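Long-range contacts in KLLA0F20702p (Kluyveromyces lactis, PDB 5Y5A), which probably helps recruit telomerase to chromosome ends, as the telomerase subunit Est1 that binds the telomere protein Cdc13: residues F251-Y256 and I312-I317; Q257-S262 and P273-L278; H324-T329 and Q376-V381; G370-Y375 and T392-F397. All blocks are in the same frame, centred on the assembly; numbering follows the deposited sequence.

Contact 1: F251-Y256 and I312-I317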
# COMPACT_ATOMS: atom_id res chain seq x y z
N PHE A 251 -12.56 -4.05 -5.09
CA PHE A 251 -11.50 -4.47 -5.99
C PHE A 251 -10.51 -3.36 -6.32
O PHE A 251 -9.37 -3.63 -6.64
CB PHE A 251 -12.10 -5.06 -7.27
CG PHE A 251 -12.87 -6.32 -7.04
CD1 PHE A 251 -12.24 -7.43 -6.47
CD2 PHE A 251 -14.21 -6.41 -7.37
CE1 PHE A 251 -12.94 -8.60 -6.24
CE2 PHE A 251 -14.92 -7.58 -7.15
CZ PHE A 251 -14.28 -8.68 -6.58
N GLY A 252 -10.95 -2.11 -6.22
CA GLY A 252 -10.01 -1.01 -6.39
C GLY A 252 -9.05 -0.92 -5.22
O GLY A 252 -7.85 -0.74 -5.40
N ASN A 253 -9.58 -1.06 -4.00
CA ASN A 253 -8.75 -1.17 -2.81
C ASN A 253 -7.81 -2.38 -2.94
O ASN A 253 -6.65 -2.31 -2.52
CB ASN A 253 -9.61 -1.33 -1.54
CG ASN A 253 -10.47 -0.09 -1.23
OD1 ASN A 253 -10.45 0.91 -1.94
ND2 ASN A 253 -11.25 -0.18 -0.15
N ALA A 254 -8.30 -3.46 -3.53
CA ALA A 254 -7.50 -4.68 -3.68
C ALA A 254 -6.34 -4.46 -4.64
O ALA A 254 -5.17 -4.76 -4.33
CB ALA A 254 -8.38 -5.86 -4.15
N ALA A 255 -6.66 -3.90 -5.81
CA ALA A 255 -5.65 -3.56 -6.81
C ALA A 255 -4.58 -2.65 -6.23
O ALA A 255 -3.39 -2.86 -6.45
CB ALA A 255 -6.32 -2.89 -8.02
N TYR A 256 -5.02 -1.64 -5.49
CA TYR A 256 -4.09 -0.70 -4.88
C TYR A 256 -3.15 -1.41 -3.90
O TYR A 256 -1.93 -1.21 -3.94
CB TYR A 256 -4.85 0.43 -4.17
CG TYR A 256 -3.97 1.28 -3.29
CD1 TYR A 256 -3.00 2.11 -3.84
CD2 TYR A 256 -4.10 1.24 -1.91
CE1 TYR A 256 -2.18 2.88 -3.03
CE2 TYR A 256 -3.29 2.01 -1.09
CZ TYR A 256 -2.34 2.82 -1.65
OH TYR A 256 -1.54 3.58 -0.82
N ILE A 312 -17.78 4.32 -8.19
CA ILE A 312 -17.32 4.65 -9.54
C ILE A 312 -15.85 5.08 -9.55
O ILE A 312 -15.08 4.68 -10.43
CB ILE A 312 -18.19 5.75 -10.17
CG1 ILE A 312 -19.60 5.20 -10.43
CG2 ILE A 312 -17.57 6.25 -11.46
CD1 ILE A 312 -20.52 6.17 -11.08
N MET A 313 -15.45 5.87 -8.57
CA MET A 313 -14.06 6.33 -8.53
C MET A 313 -13.12 5.19 -8.15
O MET A 313 -11.99 5.15 -8.61
CB MET A 313 -13.91 7.50 -7.57
CG MET A 313 -14.73 8.71 -8.00
SD MET A 313 -14.42 10.15 -6.99
CE MET A 313 -16.05 10.89 -6.97
N GLU A 314 -13.60 4.26 -7.32
CA GLU A 314 -12.79 3.10 -6.98
C GLU A 314 -12.65 2.13 -8.16
O GLU A 314 -11.61 1.54 -8.37
CB GLU A 314 -13.38 2.35 -5.78
CG GLU A 314 -12.52 1.19 -5.35
CD GLU A 314 -13.20 0.27 -4.36
OE1 GLU A 314 -14.21 0.69 -3.77
OE2 GLU A 314 -12.72 -0.87 -4.16
N PHE A 315 -13.71 1.98 -8.95
CA PHE A 315 -13.73 0.94 -9.96
C PHE A 315 -13.38 1.38 -11.38
O PHE A 315 -12.74 0.63 -12.10
CB PHE A 315 -15.10 0.27 -9.98
CG PHE A 315 -15.29 -0.74 -8.90
CD1 PHE A 315 -15.63 -0.35 -7.62
CD2 PHE A 315 -15.10 -2.09 -9.16
CE1 PHE A 315 -15.79 -1.28 -6.62
CE2 PHE A 315 -15.27 -3.02 -8.16
CZ PHE A 315 -15.62 -2.62 -6.89
N TYR A 316 -13.81 2.57 -11.78
CA TYR A 316 -13.75 2.90 -13.20
C TYR A 316 -12.34 3.23 -13.66
O TYR A 316 -12.09 3.32 -14.86
CB TYR A 316 -14.70 4.06 -13.54
CG TYR A 316 -16.13 3.59 -13.73
CD1 TYR A 316 -16.56 2.40 -13.18
CD2 TYR A 316 -17.05 4.33 -14.48
CE1 TYR A 316 -17.85 1.95 -13.34
CE2 TYR A 316 -18.36 3.88 -14.65
CZ TYR A 316 -18.75 2.68 -14.07
OH TYR A 316 -20.04 2.20 -14.21
N ILE A 317 -11.41 3.38 -12.73
CA ILE A 317 -10.03 3.58 -13.14
C ILE A 317 -9.39 2.23 -13.49
O ILE A 317 -8.38 2.17 -14.17
CB ILE A 317 -9.19 4.29 -12.03
CG1 ILE A 317 -7.90 4.87 -12.63
CG2 ILE A 317 -8.92 3.35 -10.86
CD1 ILE A 317 -6.96 5.51 -11.60

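Contact 2: Q257-S262 and P273-L278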
# COMPACT_ATOMS: atom_id res chain seq x y z
N GLN A 257 -3.71 -2.24 -3.03
CA GLN A 257 -2.91 -3.00 -2.08
C GLN A 257 -1.98 -3.98 -2.80
O GLN A 257 -0.83 -4.17 -2.38
CB GLN A 257 -3.82 -3.74 -1.10
CG GLN A 257 -4.60 -2.81 -0.17
CD GLN A 257 -3.72 -2.18 0.90
OE1 GLN A 257 -2.77 -2.79 1.39
NE2 GLN A 257 -4.05 -0.96 1.28
N PHE A 258 -2.47 -4.58 -3.88
CA PHE A 258 -1.62 -5.47 -4.68
C PHE A 258 -0.44 -4.70 -5.29
O PHE A 258 0.67 -5.22 -5.37
CB PHE A 258 -2.43 -6.16 -5.79
CG PHE A 258 -3.46 -7.13 -5.27
CD1 PHE A 258 -3.35 -7.69 -4.00
CD2 PHE A 258 -4.56 -7.48 -6.06
CE1 PHE A 258 -4.30 -8.59 -3.52
CE2 PHE A 258 -5.51 -8.38 -5.58
CZ PHE A 258 -5.39 -8.93 -4.32
N VAL A 259 -0.69 -3.47 -5.72
CA VAL A 259 0.36 -2.65 -6.31
C VAL A 259 1.38 -2.26 -5.24
O VAL A 259 2.58 -2.34 -5.47
CB VAL A 259 -0.21 -1.38 -6.96
CG1 VAL A 259 0.90 -0.38 -7.26
CG2 VAL A 259 -0.96 -1.75 -8.24
N ARG A 260 0.89 -1.87 -4.06
CA ARG A 260 1.79 -1.56 -2.95
C ARG A 260 2.66 -2.76 -2.56
O ARG A 260 3.79 -2.60 -2.10
CB ARG A 260 1.00 -1.09 -1.72
CG ARG A 260 0.25 0.25 -1.89
CD ARG A 260 1.20 1.42 -2.11
NE ARG A 260 2.26 1.49 -1.10
CZ ARG A 260 2.17 2.16 0.04
NH1 ARG A 260 1.07 2.83 0.34
NH2 ARG A 260 3.20 2.17 0.89
N SER A 261 2.13 -3.97 -2.76
CA SER A 261 2.81 -5.17 -2.31
C SER A 261 3.89 -5.56 -3.31
O SER A 261 4.82 -6.28 -2.96
CB SER A 261 1.81 -6.32 -2.14
OG SER A 261 1.58 -6.96 -3.38
N SER A 262 3.75 -5.08 -4.54
CA SER A 262 4.68 -5.41 -5.60
C SER A 262 5.81 -4.41 -5.68
O SER A 262 6.84 -4.70 -6.27
CB SER A 262 3.97 -5.44 -6.96
OG SER A 262 2.85 -6.29 -6.94
N PRO A 273 1.30 -11.68 -9.48
CA PRO A 273 0.28 -12.69 -9.82
C PRO A 273 -1.15 -12.28 -9.44
O PRO A 273 -2.06 -12.48 -10.23
CB PRO A 273 0.72 -13.92 -9.02
CG PRO A 273 2.21 -13.78 -8.95
CD PRO A 273 2.49 -12.30 -8.88
N ASN A 274 -1.33 -11.71 -8.26
CA ASN A 274 -2.67 -11.28 -7.85
C ASN A 274 -3.20 -10.09 -8.64
O ASN A 274 -4.36 -10.08 -9.06
CB ASN A 274 -2.68 -10.96 -6.35
CG ASN A 274 -2.88 -12.20 -5.51
OD1 ASN A 274 -4.01 -12.63 -5.28
ND2 ASN A 274 -1.78 -12.78 -5.04
N PHE A 275 -2.36 -9.08 -8.83
CA PHE A 275 -2.65 -7.97 -9.74
C PHE A 275 -3.12 -8.47 -11.11
O PHE A 275 -4.10 -7.98 -11.67
CB PHE A 275 -1.41 -7.09 -9.90
CG PHE A 275 -1.62 -5.85 -10.71
CD1 PHE A 275 -2.17 -4.71 -10.13
CD2 PHE A 275 -1.22 -5.80 -12.04
CE1 PHE A 275 -2.34 -3.54 -10.87
CE2 PHE A 275 -1.39 -4.62 -12.79
CZ PHE A 275 -1.95 -3.50 -12.20
N THR A 276 -2.41 -9.47 -11.63
CA THR A 276 -2.68 -10.03 -12.95
C THR A 276 -3.97 -10.85 -12.95
O THR A 276 -4.73 -10.83 -13.91
CB THR A 276 -1.50 -10.90 -13.41
OG1 THR A 276 -0.31 -10.11 -13.38
CG2 THR A 276 -1.71 -11.42 -14.82
N ASN A 277 -4.21 -11.56 -11.85
CA ASN A 277 -5.41 -12.36 -11.70
C ASN A 277 -6.64 -11.46 -11.73
O ASN A 277 -7.70 -11.84 -12.22
CB ASN A 277 -5.35 -13.18 -10.41
CG ASN A 277 -6.46 -14.23 -10.31
OD1 ASN A 277 -7.51 -13.99 -9.71
ND2 ASN A 277 -6.21 -15.41 -10.88
N LEU A 278 -6.47 -10.24 -11.22
CA LEU A 278 -7.55 -9.25 -11.16
C LEU A 278 -7.76 -8.49 -12.47
O LEU A 278 -8.90 -8.24 -12.87
CB LEU A 278 -7.27 -8.26 -10.03
CG LEU A 278 -8.25 -7.09 -9.84
CD1 LEU A 278 -9.69 -7.58 -9.65
CD2 LEU A 278 -7.83 -6.23 -8.66

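Contact 3: H324-T329 and Q376-V381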
# COMPACT_ATOMS: atom_id res chain seq x y z
N HIS A 324 -4.19 -0.57 -20.58
CA HIS A 324 -2.82 -0.19 -20.92
C HIS A 324 -1.83 -1.31 -20.63
O HIS A 324 -0.96 -1.61 -21.46
CB HIS A 324 -2.41 1.08 -20.17
CG HIS A 324 -2.90 2.34 -20.82
ND1 HIS A 324 -3.98 3.05 -20.36
CD2 HIS A 324 -2.45 3.00 -21.92
CE1 HIS A 324 -4.18 4.10 -21.13
NE2 HIS A 324 -3.27 4.09 -22.09
N ILE A 325 -1.96 -1.94 -19.47
CA ILE A 325 -1.06 -3.03 -19.11
C ILE A 325 -1.40 -4.32 -19.85
O ILE A 325 -0.52 -4.99 -20.38
CB ILE A 325 -1.07 -3.28 -17.59
CG1 ILE A 325 -0.72 -1.98 -16.85
CG2 ILE A 325 -0.08 -4.38 -17.22
CD1 ILE A 325 -0.39 -2.17 -15.37
N PHE A 326 -2.68 -4.66 -19.90
CA PHE A 326 -3.14 -5.90 -20.53
C PHE A 326 -4.11 -5.63 -21.68
O PHE A 326 -5.29 -5.97 -21.58
CB PHE A 326 -3.82 -6.79 -19.48
CG PHE A 326 -2.99 -7.05 -18.25
CD1 PHE A 326 -1.98 -8.00 -18.26
CD2 PHE A 326 -3.25 -6.36 -17.07
CE1 PHE A 326 -1.21 -8.25 -17.13
CE2 PHE A 326 -2.49 -6.61 -15.94
CZ PHE A 326 -1.47 -7.56 -15.97
N PRO A 327 -3.62 -5.03 -22.78
CA PRO A 327 -4.51 -4.58 -23.86
C PRO A 327 -5.41 -5.67 -24.44
O PRO A 327 -6.58 -5.41 -24.71
CB PRO A 327 -3.53 -4.05 -24.92
CG PRO A 327 -2.24 -4.75 -24.64
CD PRO A 327 -2.20 -4.85 -23.13
N GLN A 328 -4.87 -6.88 -24.61
CA GLN A 328 -5.63 -7.96 -25.23
C GLN A 328 -6.79 -8.41 -24.35
O GLN A 328 -7.88 -8.66 -24.85
CB GLN A 328 -4.71 -9.15 -25.52
CG GLN A 328 -3.69 -8.85 -26.59
CD GLN A 328 -4.34 -8.33 -27.85
OE1 GLN A 328 -5.22 -8.98 -28.41
NE2 GLN A 328 -3.93 -7.15 -28.29
N THR A 329 -6.53 -8.51 -23.05
CA THR A 329 -7.57 -8.90 -22.10
C THR A 329 -8.72 -7.90 -22.14
O THR A 329 -9.88 -8.28 -22.03
CB THR A 329 -7.01 -9.00 -20.67
OG1 THR A 329 -5.93 -9.95 -20.64
CG2 THR A 329 -8.09 -9.43 -19.69
N GLN A 376 5.89 -1.71 -16.45
CA GLN A 376 7.27 -1.97 -16.88
C GLN A 376 7.73 -3.34 -16.42
O GLN A 376 8.47 -4.01 -17.13
CB GLN A 376 8.22 -0.89 -16.37
CG GLN A 376 7.90 0.51 -16.90
CD GLN A 376 8.98 1.51 -16.57
OE1 GLN A 376 9.47 2.21 -17.45
NE2 GLN A 376 9.37 1.57 -15.30
N MET A 377 7.30 -3.77 -15.24
CA MET A 377 7.68 -5.10 -14.77
C MET A 377 6.95 -6.18 -15.56
O MET A 377 7.51 -7.22 -15.84
CB MET A 377 7.41 -5.26 -13.28
CG MET A 377 8.30 -4.43 -12.39
SD MET A 377 7.81 -4.63 -10.68
CE MET A 377 8.52 -6.22 -10.31
N ILE A 378 5.70 -5.91 -15.92
CA ILE A 378 4.88 -6.93 -16.57
C ILE A 378 5.19 -7.04 -18.06
O ILE A 378 5.29 -8.15 -18.59
CB ILE A 378 3.37 -6.63 -16.35
CG1 ILE A 378 2.98 -6.94 -14.89
CG2 ILE A 378 2.51 -7.44 -17.31
CD1 ILE A 378 1.62 -6.41 -14.47
N ASN A 379 5.39 -5.91 -18.72
CA ASN A 379 5.64 -5.91 -20.16
C ASN A 379 7.12 -5.79 -20.56
O ASN A 379 7.46 -5.92 -21.74
CB ASN A 379 4.83 -4.79 -20.81
CG ASN A 379 3.33 -5.05 -20.74
OD1 ASN A 379 2.89 -6.18 -20.94
ND2 ASN A 379 2.55 -4.03 -20.43
N GLY A 380 7.99 -5.58 -19.58
CA GLY A 380 9.43 -5.58 -19.81
C GLY A 380 9.98 -4.24 -20.27
O GLY A 380 9.25 -3.27 -20.42
N VAL A 381 11.29 -4.21 -20.50
CA VAL A 381 11.99 -3.05 -21.03
C VAL A 381 11.57 -2.78 -22.48
O VAL A 381 11.66 -3.67 -23.32
CB VAL A 381 13.51 -3.26 -20.95
CG1 VAL A 381 14.26 -2.17 -21.72
CG2 VAL A 381 13.95 -3.32 -19.49

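Contact 4: G370-Y375 and T392-F397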
# COMPACT_ATOMS: atom_id res chain seq x y z
N GLY A 370 1.88 3.91 -9.31
CA GLY A 370 2.40 2.57 -9.15
C GLY A 370 2.18 1.70 -10.38
O GLY A 370 3.05 0.94 -10.76
N SER A 371 1.02 1.85 -11.01
CA SER A 371 0.69 1.04 -12.18
C SER A 371 1.60 1.25 -13.38
O SER A 371 1.70 0.37 -14.24
CB SER A 371 -0.76 1.29 -12.59
OG SER A 371 -1.63 0.63 -11.69
N PHE A 372 2.25 2.41 -13.46
CA PHE A 372 3.20 2.64 -14.55
C PHE A 372 4.40 1.71 -14.37
O PHE A 372 4.97 1.22 -15.35
CB PHE A 372 3.67 4.11 -14.61
CG PHE A 372 4.74 4.36 -15.65
CD1 PHE A 372 4.41 4.47 -17.00
CD2 PHE A 372 6.07 4.50 -15.29
CE1 PHE A 372 5.38 4.70 -17.96
CE2 PHE A 372 7.06 4.72 -16.25
CZ PHE A 372 6.72 4.82 -17.58
N HIS A 373 4.77 1.45 -13.12
CA HIS A 373 5.90 0.56 -12.86
C HIS A 373 5.43 -0.90 -12.88
O HIS A 373 6.22 -1.78 -13.18
CB HIS A 373 6.55 0.90 -11.52
CG HIS A 373 7.04 2.32 -11.44
ND1 HIS A 373 8.30 2.69 -11.84
CD2 HIS A 373 6.41 3.45 -11.04
CE1 HIS A 373 8.44 4.00 -11.67
NE2 HIS A 373 7.31 4.48 -11.19
N MET A 374 4.16 -1.15 -12.57
CA MET A 374 3.59 -2.47 -12.82
C MET A 374 3.73 -2.79 -14.32
O MET A 374 4.18 -3.87 -14.70
CB MET A 374 2.12 -2.54 -12.39
CG MET A 374 1.88 -2.30 -10.90
SD MET A 374 2.75 -3.48 -9.83
CE MET A 374 1.72 -4.94 -10.05
N TYR A 375 3.34 -1.82 -15.15
CA TYR A 375 3.46 -1.93 -16.60
C TYR A 375 4.88 -2.34 -17.02
O TYR A 375 5.04 -3.22 -17.87
CB TYR A 375 3.08 -0.59 -17.27
CG TYR A 375 3.11 -0.61 -18.80
CD1 TYR A 375 4.32 -0.62 -19.49
CD2 TYR A 375 1.94 -0.61 -19.54
CE1 TYR A 375 4.36 -0.64 -20.86
CE2 TYR A 375 1.97 -0.63 -20.93
CZ TYR A 375 3.19 -0.64 -21.58
OH TYR A 375 3.25 -0.66 -22.95
N THR A 392 4.51 5.05 -23.95
CA THR A 392 4.29 6.50 -24.02
C THR A 392 2.80 6.85 -23.89
O THR A 392 2.43 7.83 -23.23
CB THR A 392 4.86 7.07 -25.34
OG1 THR A 392 6.26 6.81 -25.39
CG2 THR A 392 4.62 8.57 -25.46
N LYS A 393 1.95 6.04 -24.52
CA LYS A 393 0.50 6.24 -24.44
C LYS A 393 -0.00 6.15 -23.00
O LYS A 393 -0.91 6.88 -22.61
CB LYS A 393 -0.24 5.21 -25.31
CG LYS A 393 -0.13 5.44 -26.81
CD LYS A 393 -0.84 6.71 -27.22
CE LYS A 393 -0.80 6.91 -28.72
NZ LYS A 393 -1.52 8.16 -29.10
N PHE A 394 0.59 5.26 -22.20
CA PHE A 394 0.18 5.10 -20.81
C PHE A 394 0.59 6.33 -20.01
O PHE A 394 -0.18 6.85 -19.21
CB PHE A 394 0.79 3.83 -20.18
CG PHE A 394 0.16 3.45 -18.84
CD1 PHE A 394 -1.06 3.98 -18.45
CD2 PHE A 394 0.81 2.56 -17.99
CE1 PHE A 394 -1.64 3.63 -17.23
CE2 PHE A 394 0.24 2.21 -16.76
CZ PHE A 394 -0.98 2.74 -16.38
N LEU A 395 1.82 6.78 -20.23
CA LEU A 395 2.36 7.94 -19.54
C LEU A 395 1.53 9.18 -19.87
O LEU A 395 1.27 10.01 -19.00
CB LEU A 395 3.83 8.12 -19.93
CG LEU A 395 4.82 8.76 -18.96
CD1 LEU A 395 4.68 8.21 -17.55
CD2 LEU A 395 6.23 8.52 -19.47
N GLU A 396 1.10 9.28 -21.12
CA GLU A 396 0.24 10.37 -21.55
C GLU A 396 -1.07 10.36 -20.77
O GLU A 396 -1.51 11.41 -20.30
CB GLU A 396 -0.06 10.28 -23.05
CG GLU A 396 1.09 10.71 -23.94
CD GLU A 396 0.81 10.48 -25.41
OE1 GLU A 396 -0.30 10.00 -25.73
OE2 GLU A 396 1.69 10.79 -26.24
N PHE A 397 -1.69 9.19 -20.65
CA PHE A 397 -2.93 9.05 -19.90
C PHE A 397 -2.71 9.44 -18.45
O PHE A 397 -3.54 10.10 -17.84
CB PHE A 397 -3.49 7.62 -19.97
CG PHE A 397 -4.60 7.37 -18.98
CD1 PHE A 397 -5.85 7.96 -19.16
CD2 PHE A 397 -4.39 6.58 -17.86
CE1 PHE A 397 -6.88 7.76 -18.24
CE2 PHE A 397 -5.41 6.37 -16.94
CZ PHE A 397 -6.66 6.96 -17.13

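Contact 1: F251-Y256 and I312-I317
Glu-314 reaches from the last turns of helix 306-315 to the opening turn of helix 251-263 and gives one carboxylate oxygen to two backbone amides. OE2 lies 3.1 Å from Asn-253 N in a nearly straight bond (N-H...O 166°), the donor standing above the carboxylate plane. A second bond to the same atom, from Gly-252 N at 3.0 Å, is weak because it is strongly bent. Glu-314 gets there with CG anti to the backbone N (chi1 -177°) and the chain extended beyond it, which carries the carboxylate past Gly-252. With no side chain on that glycine, CG comes to 3.5 Å from Gly-252 CA. The carboxylate then stacks on the amide of Asn-253, the two planes only 14° apart. The amide is placed by another partner, Gln-363 NE2, which bonds to Asn-253 OD1; the other carboxylate oxygen, OE1, has a weak bond from Asn-250 ND2. This is a helix-to-helix tie inside the all-helical Est1 DNA/RNA-binding region, a family of the TPR clan. Amides at a helix start lie at its positive end, which would probably stabilise the buried carboxylate in its charged form. An alanine in place of Glu-314 would remove the carboxylate and is likely to leave the amides of Gly-252 and Asn-253 without their acceptor. Beside this polar grip two rings meet at their edges: Phe-315 CE2 is 3.6 Å from Phe-251 CD2, near the plane of each ring. Both phenylalanines also touch Ser-293 of helix 285-298.

Contact 2: Q257-S262 and P273-L278
Phe-258 and Asn-274 supply the CH-pi interaction of this contact. Asn-274 CB sits over the middle of the Phe-258 ring, 3.7 Å from its centroid and only 4° off the normal. The two side chains cross nearly at right angles, the amide plane inclined 39° to the ring, and Asn-274 ND2 bonds to Ala-270 O, just before helix 271-279.

Apolar packing makes up the rest across the two helices, which run near antiparallel (150°) with axes 9.2 Å apart. Val-259 CG2 comes to 3.5 Å from Phe-275 CE1, the two side chains lying side by side and pointing the same way. CB of Phe-258 and CB of Phe-275 stand 4.3 Å apart, while Leu-278 CD2 approaches Phe-258 CD2 more loosely.

No hydrogen bond crosses the contact; in segment 257-262, Ser-261 OG and Ser-262 OG both donate to Phe-258 O, at 2.8 Å and 2.9 Å, from opposite faces of its carbonyl plane.

These neighbouring helices of the TPR-clan region are therefore held by the fit of ring, methyl and methylene surfaces, while the two serine hydroxyls turn back onto Phe-258 O and the Asn-274 amide onto Ala-270 O.

Contact 3: H324-T329 and Q376-V381
A surface contact between two helix ends, this one sets Ile-378 and Asn-379, in the last turn of the long helix 339-379, against Ile-325 and Phe-326, where helix 318-325 stops. One hydrogen bond and a small apolar cluster carry it. Asn-379 ND2 donates to Ile-325 O at 3.2 Å, and the geometry is good on both sides: the N-H...O angle is 164°, the donor lies in the carbonyl plane on a lone pair, and the oxygen lies in the plane of the Asn-379 amide. The bond thus fixes the turn of the amide. In the Est1 DNA/RNA-binding region, of the TPR clan, this pairs the C-terminal ends of two successive helices, 46 residues of chain lying between the two segments. Both segments leave their helices here: Phe-326 is the first residue beyond helical backbone angles on one side, and Gly-380, with a phi of 85°, on the other. The apolar part centres on the Ile-378 branches: CG2 lies anti to the backbone N, and CG1, which carries CD1, anti to the carbonyl carbon (chi1 -73°), which presents both to the partner. Ile-378 CD1 touches Phe-326 CZ at 3.6 Å and Ile-325 CG2 at 3.8 Å, while Ile-378 CG2 approaches Phe-326 CE1, also at 3.8 Å. Ile-378 stands roughly at right angles to both partners. Within segment 324-329 Ile-325 CG2 lies 3.5 Å above one face of the Phe-326 ring, offset toward its rim. Phe-275 of helix 271-279 adds to this cluster by touching both Ile-325 and Ile-378.

Contact 4: G370-Y375 and T392-F397
Chi1 values close to 180° on Phe-372 (175°) and Phe-394 (-167°) swing each ring to the side opposite its own backbone N, and the two side chains pass one another head to tail between the helices. Phe-394 reaches the facing backbone. Ser-371 O sits at the edge of the Phe-394 ring, near its plane, 3.4 Å from Phe-394 CE2, which also comes to 3.7 Å from Phe-372 CA. Phe-372 CD1 lies 4.2 Å from Phe-394 CD2. On its flank Phe-394 CD2 meets Tyr-375 CD2 at 3.7 Å; these two rings are oblique to one another, with centroids 5.8 Å apart. His-324, from helix 318-325, stacks on the Phe-394 ring. Phe-372 receives a methyl over one face: Leu-395 CD1 lies 3.9 Å from its centroid in a CH-pi contact, displaced toward the rim and 3.6 Å from Phe-372 CE1. Replacing Phe-372 by an alanine would probably strip Leu-395 CD1 of the ring face it rests on and open a gap beside Phe-394. All the touching residues are buried, and no hydrogen bond joins the two segments. The axes of these segments run 10.7 Å apart at 174°, almost exactly antiparallel. Helices 339-379 and 385-410 follow each other in the chain and form an antiparallel hairpin with these side chains between them, consistent with the helical pairs of TPR-clan folds.

In the fold
From the N terminus, contact 1 closes the first loop, bringing the start of helix 251-263 to the end of helix 306-315. Contact 2 is nested inside it, joining the rest of helix 251-263 to helix 271-279, and the two touch where Leu-278 packs on Phe-251 and Ala-255. Contacts 3 and 4 come in series after contacts 1 and 2, and cross each other: their segments alternate along the chain, and both use the far end of helix 339-379, which contact 3 ties to helix 318-325 and contact 4 to helix 385-410. Phe-275 joins contact 2 to both of them. Contacts 1 and 3 do not touch, their nearest atoms being about 8 Å apart.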